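Local coordinates for sugar ABC transporter (Sugar-binding protein) (Bacillus halodurans, PDB 4YO7) that probably serves as the solute-capturing component of a sugar ABC transporter and holds myo-inositol in its binding cleft, at residues G154-E159 against G189-I194; A182-T187 against A234-E238; V278-D283 against I309-V314; N167-I173 against H197-V203. All blocks are in the same frame, centred on the assembly; numbering follows the deposited sequence.

Contact 1. Residues G154-E159 against G189-I194; sequences GLLQME and GNKQII. With NA (sodium ion), chain G.
Helices 150-164 and 181-195, which pack on the four-stranded parallel sheet of this periplasmic binding protein, cross where G154 meets G189, their CA atoms 4.4 Å apart. The axes of the two short segments approach to 7.5 Å and cross at -44°. Glycine permits this closeness, since a CB on G189 would collide with L155 N. Beyond the glycines the helices spread, and I193 fills the wedge. Its CD1 sits between two neighbours, 3.5 Å from E159 CG and 3.8 Å from L155 CD2, while I193 CB lies 3.6 Å from M158 CG. An alanine in place of I193 would remove the whole branched end and would probably open a gap between the helices, leaving L155 CD2 and E159 CG without this methyl partner. Selenomethionine M158 starts with CG anti to the backbone N (chi1 -169°) and then bends, which carries its CE at about a right angle across I194, 4.0 Å from CG1. The carbonyl O of I194 binds the sodium ion at 2.5 Å. On the sheet side, M158 and I194 touch I171 of strand 169-175, and Q157 touches V233 of strand 231-234 while its NE2 bonds to A234 O.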
# COMPACT_ATOMS: atom_id res chain seq x y z
N GLY A 154 -10.40 2.97 -1.04
CA GLY A 154 -11.34 3.17 0.05
C GLY A 154 -12.77 3.31 -0.45
O GLY A 154 -13.71 2.79 0.16
N LEU A 155 -12.94 3.98 -1.60
CA LEU A 155 -14.26 4.11 -2.22
C LEU A 155 -14.78 2.75 -2.70
O LEU A 155 -15.94 2.40 -2.45
CB LEU A 155 -14.21 5.09 -3.38
CG LEU A 155 -13.99 6.57 -3.06
CD1 LEU A 155 -13.59 7.32 -4.30
CD2 LEU A 155 -15.24 7.18 -2.48
N LEU A 156 -13.94 1.96 -3.35
CA LEU A 156 -14.36 0.66 -3.88
C LEU A 156 -14.74 -0.27 -2.75
O LEU A 156 -15.76 -0.94 -2.80
CB LEU A 156 -13.24 0.03 -4.72
CG LEU A 156 -12.99 0.61 -6.10
CD1 LEU A 156 -11.67 0.05 -6.66
CD2 LEU A 156 -14.15 0.33 -7.09
N GLN A 157 -13.89 -0.29 -1.72
CA GLN A 157 -14.08 -1.14 -0.55
C GLN A 157 -15.41 -0.84 0.13
O GLN A 157 -16.20 -1.74 0.41
CB GLN A 157 -12.92 -0.91 0.44
CG GLN A 157 -12.99 -1.72 1.68
CD GLN A 157 -11.95 -1.29 2.69
OE1 GLN A 157 -11.71 -0.08 2.89
NE2 GLN A 157 -11.31 -2.26 3.33
N MSE A 158 -15.64 0.43 0.42
CA MSE A 158 -16.80 0.80 1.21
C MSE A 158 -18.08 0.81 0.39
O MSE A 158 -19.16 0.56 0.91
CB MSE A 158 -16.58 2.16 1.88
CG MSE A 158 -17.58 2.51 2.93
SE MSE A 158 -17.58 1.31 4.48
CE MSE A 158 -19.48 1.03 4.66
N GLU A 159 -17.98 1.05 -0.91
CA GLU A 159 -19.14 0.86 -1.77
C GLU A 159 -19.69 -0.56 -1.64
O GLU A 159 -20.90 -0.77 -1.55
CB GLU A 159 -18.80 1.14 -3.23
CG GLU A 159 -18.78 2.58 -3.66
CD GLU A 159 -18.20 2.71 -5.06
OE1 GLU A 159 -18.18 1.68 -5.79
OE2 GLU A 159 -17.75 3.82 -5.43
N GLY A 189 -11.94 7.87 1.65
CA GLY A 189 -12.82 7.22 0.69
C GLY A 189 -13.92 6.46 1.41
O GLY A 189 -15.08 6.51 1.00
N ASN A 190 -13.55 5.75 2.47
CA ASN A 190 -14.57 5.07 3.27
C ASN A 190 -15.63 6.07 3.74
O ASN A 190 -16.84 5.85 3.61
CB ASN A 190 -13.99 4.41 4.52
CG ASN A 190 -13.11 3.21 4.23
OD1 ASN A 190 -13.12 2.60 3.14
ND2 ASN A 190 -12.36 2.83 5.23
N LYS A 191 -15.16 7.17 4.33
CA LYS A 191 -16.09 8.14 4.89
C LYS A 191 -16.94 8.85 3.84
O LYS A 191 -18.07 9.26 4.14
CB LYS A 191 -15.33 9.17 5.73
CG LYS A 191 -14.78 8.53 7.00
CD LYS A 191 -14.20 9.53 7.98
CE LYS A 191 -13.75 8.86 9.27
NZ LYS A 191 -13.34 9.85 10.32
N GLN A 192 -16.44 8.99 2.62
CA GLN A 192 -17.23 9.62 1.57
C GLN A 192 -18.43 8.74 1.23
O GLN A 192 -19.52 9.27 0.95
CB GLN A 192 -16.38 9.91 0.34
CG GLN A 192 -15.52 11.17 0.52
CD GLN A 192 -14.70 11.53 -0.71
OE1 GLN A 192 -14.90 10.97 -1.79
NE2 GLN A 192 -13.78 12.48 -0.55
N ILE A 193 -18.25 7.42 1.27
CA ILE A 193 -19.35 6.51 1.00
C ILE A 193 -20.29 6.51 2.20
O ILE A 193 -21.52 6.50 2.06
CB ILE A 193 -18.88 5.05 0.72
CG1 ILE A 193 -17.98 4.97 -0.52
CG2 ILE A 193 -20.09 4.10 0.60
CD1 ILE A 193 -18.59 5.51 -1.82
N ILE A 194 -19.73 6.52 3.39
CA ILE A 194 -20.54 6.44 4.59
C ILE A 194 -21.43 7.68 4.68
O ILE A 194 -22.58 7.59 5.11
CB ILE A 194 -19.64 6.28 5.84
CG1 ILE A 194 -19.07 4.86 5.88
CG2 ILE A 194 -20.43 6.58 7.12
CD1 ILE A 194 -17.87 4.65 6.82
NA NA G . -23.93 8.19 7.05
O HOH W 1 -25.39 8.95 8.92
O HOH W 2 -25.01 10.07 6.04
O HOH W 3 -22.28 9.43 8.19

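Contact 2. Residues A182-T187 against A234-E238; sequences AQIMRT and ANNDE. With INS (1,2,3,4,5,6-hexahydroxy-cyclohexane), chain F.
R186 runs out from its helix past N235, extended from CG to NE, so that its guanidinium spans the gap between protein backbone and bound inositol. R186 NH1 and NH2 both grip the same ligand hydroxyl oxygen, O4, each at 2.9 Å, with O4 at the guanidinium edge near its plane. R186 NH1 also lies 2.7 Å from N235 O, which stands obliquely to the guanidinium, and the bond is weak. One face of the guanidinium carries A182, whose CB stands 3.9 Å above its centre, and NH2 has a further partner in Y311 OH; together these contacts probably fix the rotation of the group. The N235 side chain turns the other way, alongside the aliphatic root of R186. N235 ND2 donates to T187 OG1 at 3.0 Å with an angle of 161°, the hydroxyl lying in the amide plane, and T187 OG1 is also bonded to D175. N235 OD1 takes the backbone N of G176, so both ends of this buried amide are engaged. N236, with CG between its backbone N and carbonyl carbon (chi1 80°), sends ND2 almost straight to inositol O3 at 2.9 Å, while OD1 caps helix 237-249 at M239 N. The loop from strand 231-234 into that helix, a beta-to-alpha turn at the C-terminal end of a parallel strand, thus lines the inositol pocket with R186, as is usual for periplasmic binding proteins.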
# COMPACT_ATOMS: atom_id res chain seq x y z
N ALA A 182 -1.86 6.67 2.28
CA ALA A 182 -2.80 5.56 2.05
C ALA A 182 -3.78 5.46 3.22
O ALA A 182 -4.94 5.14 3.02
CB ALA A 182 -2.06 4.25 1.87
N GLN A 183 -3.33 5.78 4.43
CA GLN A 183 -4.20 5.76 5.59
C GLN A 183 -5.20 6.89 5.47
O GLN A 183 -6.43 6.65 5.55
CB GLN A 183 -3.38 5.87 6.90
CG GLN A 183 -4.23 6.06 8.17
CD GLN A 183 -4.53 7.53 8.47
OE1 GLN A 183 -3.62 8.37 8.51
NE2 GLN A 183 -5.81 7.84 8.71
N ILE A 184 -4.71 8.11 5.27
CA ILE A 184 -5.56 9.27 5.24
C ILE A 184 -6.62 9.10 4.16
O ILE A 184 -7.81 9.36 4.39
CB ILE A 184 -4.73 10.56 4.98
CG1 ILE A 184 -3.82 10.86 6.16
CG2 ILE A 184 -5.68 11.75 4.66
CD1 ILE A 184 -2.72 11.85 5.83
N MSE A 185 -6.19 8.63 3.00
CA MSE A 185 -7.07 8.68 1.85
C MSE A 185 -7.94 7.43 1.70
O MSE A 185 -9.06 7.53 1.19
CB MSE A 185 -6.27 8.96 0.57
CG MSE A 185 -5.66 10.36 0.59
SE MSE A 185 -7.05 11.77 0.60
CE MSE A 185 -7.50 11.77 -1.26
N ARG A 186 -7.50 6.27 2.19
CA ARG A 186 -8.40 5.12 2.22
C ARG A 186 -9.56 5.40 3.17
O ARG A 186 -10.73 5.20 2.84
CB ARG A 186 -7.66 3.84 2.60
CG ARG A 186 -6.85 3.32 1.47
CD ARG A 186 -5.94 2.19 1.88
NE ARG A 186 -5.12 1.75 0.76
CZ ARG A 186 -4.07 0.95 0.88
NH1 ARG A 186 -3.71 0.49 2.07
NH2 ARG A 186 -3.38 0.61 -0.19
N THR A 187 -9.24 5.91 4.35
CA THR A 187 -10.28 6.27 5.30
C THR A 187 -11.17 7.38 4.79
O THR A 187 -12.36 7.34 5.03
CB THR A 187 -9.65 6.63 6.64
OG1 THR A 187 -9.09 5.44 7.17
CG2 THR A 187 -10.67 7.16 7.67
N ALA A 234 -11.00 -2.13 7.15
CA ALA A 234 -9.59 -1.89 7.45
C ALA A 234 -8.84 -1.34 6.26
O ALA A 234 -9.06 -1.76 5.13
CB ALA A 234 -8.93 -3.17 7.91
N ASN A 235 -7.94 -0.39 6.52
CA ASN A 235 -7.11 0.18 5.47
C ASN A 235 -6.19 -0.85 4.76
O ASN A 235 -5.64 -0.54 3.69
CB ASN A 235 -6.20 1.28 6.03
CG ASN A 235 -6.89 2.62 6.36
OD1 ASN A 235 -6.20 3.52 6.89
ND2 ASN A 235 -8.18 2.78 6.07
N ASN A 236 -5.90 -2.01 5.38
CA ASN A 236 -5.24 -3.07 4.63
C ASN A 236 -5.63 -4.46 5.10
O ASN A 236 -6.31 -4.63 6.11
CB ASN A 236 -3.70 -2.92 4.66
CG ASN A 236 -3.02 -3.43 5.93
OD1 ASN A 236 -3.63 -3.58 6.99
ND2 ASN A 236 -1.71 -3.66 5.82
N ASP A 237 -5.21 -5.43 4.32
CA ASP A 237 -5.59 -6.82 4.58
C ASP A 237 -4.99 -7.36 5.87
O ASP A 237 -5.66 -8.13 6.57
CB ASP A 237 -5.15 -7.73 3.42
CG ASP A 237 -6.04 -7.59 2.19
OD1 ASP A 237 -7.23 -7.20 2.33
OD2 ASP A 237 -5.56 -7.92 1.07
N GLU A 238 -3.76 -6.98 6.21
CA GLU A 238 -3.16 -7.51 7.42
C GLU A 238 -4.01 -7.18 8.65
O GLU A 238 -4.26 -8.04 9.49
CB GLU A 238 -1.74 -6.99 7.62
CG GLU A 238 -0.73 -7.69 6.75
CD GLU A 238 -0.64 -9.20 7.05
OE1 GLU A 238 -0.20 -9.56 8.15
OE2 GLU A 238 -1.03 -10.03 6.19
C1 INS F . 2.02 -0.42 3.03
C2 INS F . 1.44 -1.81 3.29
C3 INS F . -0.05 -1.79 2.93
C4 INS F . -0.26 -1.41 1.46
C5 INS F . 0.37 -0.03 1.20
C6 INS F . 1.85 -0.05 1.57
O1 INS F . 3.44 -0.40 3.33
O2 INS F . 2.13 -2.73 2.45
O3 INS F . -0.55 -3.13 3.20
O4 INS F . -1.67 -1.30 1.19
O5 INS F . 0.26 0.26 -0.20
O6 INS F . 2.38 1.31 1.36

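Contact 3. Residues V278-D283 against I309-V314; sequences VTVFQD and IPYELV. With INS (1,2,3,4,5,6-hexahydroxy-cyclohexane), chain F.
Strands 279-281 and 312-314 run antiparallel as a short two-stranded ribbon, with 140° between their directions. T279 and V314 form one hydrogen-bonded pair, T279 N to V314 O at 3.1 Å and V314 N to T279 O at 2.9 Å. F281 and E312 form the next: F281 N reaches E312 O at 2.7 Å, and E312 N bonds to F281 O at 3.2 Å. V280 and L313 make the non-hydrogen-bonded pair between them. Past the ribbon the backbones separate, and a water bridges the gap, accepting from D283 N and donating to P310 O.

On the face of T279, F281 and V314, V314 CG2 presses on F281 CB at 3.8 Å, V314 also touches L268 and M271 of helix 265-272, and the F281 ring meets that of Y322. On the other face V280 CG1 packs against Y311 CB, and L313 CD1 against V278 CG1. The Y311 ring lies alongside Q282, its CE1 3.5 Å from Q282 CG, with ring and amide planes 42° apart. Q282 itself is fully extended, CG anti to the backbone N (chi1 -166°), which carries NE2 out to inositol O5 at 3.1 Å and, weakly, to O4; OE1 is held by Q287, probably fixing which way the amide faces.

Segment 278-283 leads from the lobe of the four-stranded sheet into helix 284-299, whereas segment 309-314 returns from strand 307-308 of the six-stranded sheet. The pair is consistent with two of the interlobe crossings that form the hinge of this family, one of which here carries a ligand-binding glutamine.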
# COMPACT_ATOMS: atom_id res chain seq x y z
N VAL A 278 -14.64 -8.74 1.69
CA VAL A 278 -14.27 -7.75 0.68
C VAL A 278 -12.78 -7.50 0.76
O VAL A 278 -12.24 -7.38 1.85
CB VAL A 278 -15.02 -6.42 0.91
CG1 VAL A 278 -14.58 -5.36 -0.12
CG2 VAL A 278 -16.52 -6.61 0.88
N THR A 279 -12.11 -7.44 -0.38
CA THR A 279 -10.83 -6.78 -0.41
C THR A 279 -10.70 -6.08 -1.74
O THR A 279 -11.64 -6.04 -2.53
CB THR A 279 -9.64 -7.76 -0.11
OG1 THR A 279 -8.41 -7.03 -0.06
CG2 THR A 279 -9.50 -8.86 -1.13
N VAL A 280 -9.55 -5.46 -1.95
CA VAL A 280 -9.31 -4.66 -3.12
C VAL A 280 -7.89 -4.92 -3.61
O VAL A 280 -6.93 -4.67 -2.90
CB VAL A 280 -9.50 -3.16 -2.84
CG1 VAL A 280 -9.30 -2.34 -4.12
CG2 VAL A 280 -10.87 -2.88 -2.23
N PHE A 281 -7.78 -5.45 -4.84
CA PHE A 281 -6.48 -5.79 -5.39
C PHE A 281 -5.63 -4.56 -5.65
O PHE A 281 -6.05 -3.64 -6.35
CB PHE A 281 -6.68 -6.58 -6.69
CG PHE A 281 -5.40 -6.88 -7.45
CD1 PHE A 281 -4.50 -7.83 -6.99
CD2 PHE A 281 -5.13 -6.25 -8.66
CE1 PHE A 281 -3.34 -8.11 -7.70
CE2 PHE A 281 -3.98 -6.54 -9.37
CZ PHE A 281 -3.10 -7.47 -8.89
N GLN A 282 -4.42 -4.58 -5.07
CA GLN A 282 -3.36 -3.64 -5.37
C GLN A 282 -2.24 -4.45 -6.03
O GLN A 282 -1.81 -5.48 -5.52
CB GLN A 282 -2.84 -2.92 -4.12
CG GLN A 282 -2.00 -1.72 -4.49
CD GLN A 282 -1.35 -0.95 -3.37
OE1 GLN A 282 -0.68 0.04 -3.64
NE2 GLN A 282 -1.51 -1.39 -2.14
N ASP A 283 -1.79 -3.98 -7.18
CA ASP A 283 -0.91 -4.76 -8.04
C ASP A 283 0.54 -4.57 -7.63
O ASP A 283 1.25 -3.73 -8.20
CB ASP A 283 -1.14 -4.35 -9.48
CG ASP A 283 -0.42 -5.24 -10.48
OD1 ASP A 283 0.24 -6.22 -10.10
OD2 ASP A 283 -0.55 -4.95 -11.69
N ILE A 309 -1.67 2.53 -11.62
CA ILE A 309 -2.24 1.22 -11.86
C ILE A 309 -3.55 1.12 -11.08
O ILE A 309 -3.59 1.46 -9.90
CB ILE A 309 -1.26 0.12 -11.43
CG1 ILE A 309 0.09 0.34 -12.13
CG2 ILE A 309 -1.86 -1.25 -11.74
CD1 ILE A 309 1.22 -0.56 -11.66
N PRO A 310 -4.64 0.66 -11.74
CA PRO A 310 -5.92 0.66 -11.04
C PRO A 310 -5.99 -0.33 -9.89
O PRO A 310 -5.39 -1.39 -9.93
CB PRO A 310 -6.93 0.25 -12.12
CG PRO A 310 -6.25 0.44 -13.40
CD PRO A 310 -4.78 0.27 -13.15
N TYR A 311 -6.71 0.07 -8.85
CA TYR A 311 -7.22 -0.85 -7.86
C TYR A 311 -8.42 -1.62 -8.44
O TYR A 311 -9.15 -1.07 -9.28
CB TYR A 311 -7.68 -0.09 -6.62
CG TYR A 311 -6.62 0.34 -5.63
CD1 TYR A 311 -6.04 -0.58 -4.77
CD2 TYR A 311 -6.27 1.67 -5.51
CE1 TYR A 311 -5.13 -0.19 -3.81
CE2 TYR A 311 -5.34 2.07 -4.56
CZ TYR A 311 -4.79 1.13 -3.71
OH TYR A 311 -3.89 1.51 -2.74
N GLU A 312 -8.65 -2.86 -8.00
CA GLU A 312 -9.78 -3.67 -8.47
C GLU A 312 -10.51 -4.35 -7.32
O GLU A 312 -9.90 -5.03 -6.50
CB GLU A 312 -9.31 -4.73 -9.48
CG GLU A 312 -8.48 -4.17 -10.64
CD GLU A 312 -7.97 -5.24 -11.59
OE1 GLU A 312 -8.56 -6.33 -11.67
OE2 GLU A 312 -6.96 -4.97 -12.28
N LEU A 313 -11.83 -4.19 -7.28
CA LEU A 313 -12.63 -4.82 -6.23
C LEU A 313 -12.56 -6.33 -6.32
O LEU A 313 -12.71 -6.89 -7.41
CB LEU A 313 -14.09 -4.37 -6.33
CG LEU A 313 -15.04 -4.97 -5.29
CD1 LEU A 313 -14.71 -4.48 -3.87
CD2 LEU A 313 -16.48 -4.63 -5.65
N VAL A 314 -12.34 -6.99 -5.19
CA VAL A 314 -12.35 -8.44 -5.13
C VAL A 314 -13.42 -8.94 -4.16
O VAL A 314 -13.48 -8.51 -3.00
CB VAL A 314 -10.99 -9.01 -4.70
CG1 VAL A 314 -10.99 -10.55 -4.80
CG2 VAL A 314 -9.85 -8.41 -5.52
C1 INS F . 2.02 -0.42 3.03
C2 INS F . 1.44 -1.81 3.29
C3 INS F . -0.05 -1.79 2.93
C4 INS F . -0.26 -1.41 1.46
C5 INS F . 0.37 -0.03 1.20
C6 INS F . 1.85 -0.05 1.57
O1 INS F . 3.44 -0.40 3.33
O2 INS F . 2.13 -2.73 2.45
O3 INS F . -0.55 -3.13 3.20
O4 INS F . -1.67 -1.30 1.19
O5 INS F . 0.26 0.26 -0.20
O6 INS F . 2.38 1.31 1.36
O HOH W 4 -3.20 -1.64 -8.12

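Contact 4. Residues N167-I173 against H197-V203; sequences NEGNIAI and HDGLEVV. With NA (sodium ion), chain G.
Four backbone hydrogen bonds join the parallel strands: G169 N to G199 O, E201 N to G169 O, I171 N to E201 O at 2.8 Å and V203 N to I171 O at 2.9 Å. G199 packs so closely that a CB there would collide with N167 O. Ahead of the strands, the N167 amide stacks over one face of the H197 imidazole, planes 19° apart, with OD1 3.4 Å above the ring centre. A serine in place of H197 would take away this ring, and the N167 amide would probably be left freer to turn. In an apolar contact I173 CD1 crosses V202 CG2 at 3.8 Å, while V203 CG1 packs on the N170 amide, 3.5 Å from N170 CG. Waters link polar side chains, one joining N170 OD1 to E201 OE1, while N170 ND2 bonds to E228 O. Metal bonds come last: the type I turn from H197 to L200 points H197 O and L200 O at the sodium ion, each at 2.4 Å, and I194 O with three waters fills the remaining positions. Strand 169-175, helix 181-195 and strand 200-207 form a beta-alpha-beta crossover, with the sodium ion at the turn from helix to edge strand.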
# COMPACT_ATOMS: atom_id res chain seq x y z
N ASN A 167 -27.03 -0.52 3.04
CA ASN A 167 -26.85 0.87 3.47
C ASN A 167 -27.20 1.14 4.93
O ASN A 167 -27.43 2.28 5.32
CB ASN A 167 -27.65 1.79 2.56
CG ASN A 167 -27.14 1.76 1.15
OD1 ASN A 167 -25.96 1.49 0.92
ND2 ASN A 167 -28.01 2.04 0.20
N GLU A 168 -27.21 0.09 5.75
CA GLU A 168 -27.50 0.26 7.16
C GLU A 168 -26.52 -0.51 8.01
O GLU A 168 -26.41 -1.73 7.90
CB GLU A 168 -28.93 -0.21 7.49
CG GLU A 168 -30.01 0.56 6.74
CD GLU A 168 -31.41 0.26 7.24
OE1 GLU A 168 -31.57 -0.71 8.02
OE2 GLU A 168 -32.35 0.99 6.86
N GLY A 169 -25.84 0.19 8.91
CA GLY A 169 -24.92 -0.47 9.81
C GLY A 169 -23.96 0.44 10.53
O GLY A 169 -23.65 1.55 10.09
N ASN A 170 -23.48 -0.06 11.66
CA ASN A 170 -22.42 0.56 12.44
C ASN A 170 -21.06 0.11 11.94
O ASN A 170 -20.80 -1.08 11.88
CB ASN A 170 -22.57 0.20 13.91
CG ASN A 170 -23.77 0.87 14.57
OD1 ASN A 170 -24.40 1.75 14.00
ND2 ASN A 170 -24.05 0.47 15.80
N ILE A 171 -20.23 1.07 11.55
CA ILE A 171 -18.95 0.77 10.91
C ILE A 171 -17.82 1.05 11.89
O ILE A 171 -17.80 2.10 12.53
CB ILE A 171 -18.77 1.60 9.64
CG1 ILE A 171 -20.02 1.51 8.75
CG2 ILE A 171 -17.53 1.16 8.90
CD1 ILE A 171 -20.37 0.11 8.32
N ALA A 172 -16.87 0.12 12.00
CA ALA A 172 -15.61 0.33 12.72
C ALA A 172 -14.49 0.38 11.68
O ALA A 172 -14.32 -0.57 10.91
CB ALA A 172 -15.38 -0.80 13.72
N ILE A 173 -13.78 1.50 11.63
CA ILE A 173 -12.70 1.70 10.67
C ILE A 173 -11.35 1.51 11.33
O ILE A 173 -11.06 2.16 12.34
CB ILE A 173 -12.75 3.11 10.03
CG1 ILE A 173 -14.01 3.25 9.17
CG2 ILE A 173 -11.51 3.38 9.17
CD1 ILE A 173 -14.21 4.64 8.59
N HIS A 197 -24.95 7.82 2.98
CA HIS A 197 -26.03 6.96 3.48
C HIS A 197 -26.38 7.18 4.94
O HIS A 197 -25.59 6.91 5.82
CB HIS A 197 -25.66 5.50 3.25
CG HIS A 197 -25.36 5.16 1.82
ND1 HIS A 197 -26.36 5.02 0.88
CD2 HIS A 197 -24.19 4.98 1.17
CE1 HIS A 197 -25.81 4.75 -0.29
NE2 HIS A 197 -24.50 4.72 -0.15
N ASP A 198 -27.59 7.66 5.21
CA ASP A 198 -27.94 8.04 6.57
C ASP A 198 -27.88 6.87 7.56
O ASP A 198 -27.60 7.09 8.74
CB ASP A 198 -29.33 8.67 6.59
CG ASP A 198 -29.34 10.04 5.94
OD1 ASP A 198 -28.25 10.63 5.79
OD2 ASP A 198 -30.43 10.54 5.60
N GLY A 199 -28.11 5.65 7.09
CA GLY A 199 -28.09 4.48 7.96
C GLY A 199 -26.70 3.92 8.24
O GLY A 199 -26.55 3.00 9.06
N LEU A 200 -25.69 4.46 7.57
CA LEU A 200 -24.29 4.09 7.82
C LEU A 200 -23.65 5.12 8.74
O LEU A 200 -23.75 6.33 8.51
CB LEU A 200 -23.50 3.99 6.52
CG LEU A 200 -23.93 2.93 5.51
CD1 LEU A 200 -23.09 3.01 4.23
CD2 LEU A 200 -23.79 1.55 6.12
N GLU A 201 -23.01 4.63 9.79
CA GLU A 201 -22.40 5.51 10.78
C GLU A 201 -21.09 4.91 11.27
O GLU A 201 -21.01 3.72 11.59
CB GLU A 201 -23.36 5.72 11.96
CG GLU A 201 -22.95 6.84 12.90
CD GLU A 201 -23.91 6.98 14.08
OE1 GLU A 201 -24.93 6.27 14.11
OE2 GLU A 201 -23.63 7.82 14.97
N VAL A 202 -20.06 5.74 11.34
CA VAL A 202 -18.79 5.34 11.95
C VAL A 202 -18.95 5.39 13.46
O VAL A 202 -19.19 6.46 14.04
CB VAL A 202 -17.62 6.24 11.50
CG1 VAL A 202 -16.31 5.83 12.21
CG2 VAL A 202 -17.45 6.18 9.97
N VAL A 203 -18.86 4.23 14.11
CA VAL A 203 -19.00 4.16 15.56
C VAL A 203 -17.66 3.98 16.28
O VAL A 203 -17.56 4.30 17.46
CB VAL A 203 -19.95 3.02 16.01
CG1 VAL A 203 -21.36 3.28 15.48
CG2 VAL A 203 -19.45 1.64 15.57
NA NA G . -23.93 8.19 7.05
O HOH W 5 -29.12 4.28 4.76
O HOH W 6 -26.33 2.61 12.06
O HOH W 7 -25.34 3.98 15.32
O HOH W 1 -25.39 8.95 8.92
O HOH W 2 -25.01 10.07 6.04
O HOH W 3 -22.28 9.43 8.19

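Following the chain, contact 1 opens on helix 150-164, contact 4 on strand 169-175 and contact 2 on helix 181-195. Contact 1 then closes farther along that same helix, contact 4 at strand 200-207, and contact 2 where strand 231-234 gives way to helix 237-249. These three cross one another and knit helices and sheet of a single lobe; contacts 1 and 4 also share the sodium ion. Contact 3 comes later, in series, and closes the excursion through helix 284-299 in the other lobe. It touches contact 2 through D237 and T279, packs against contact 1 through L156 and Q157, shares the inositol with contact 2, and does not touch contact 4.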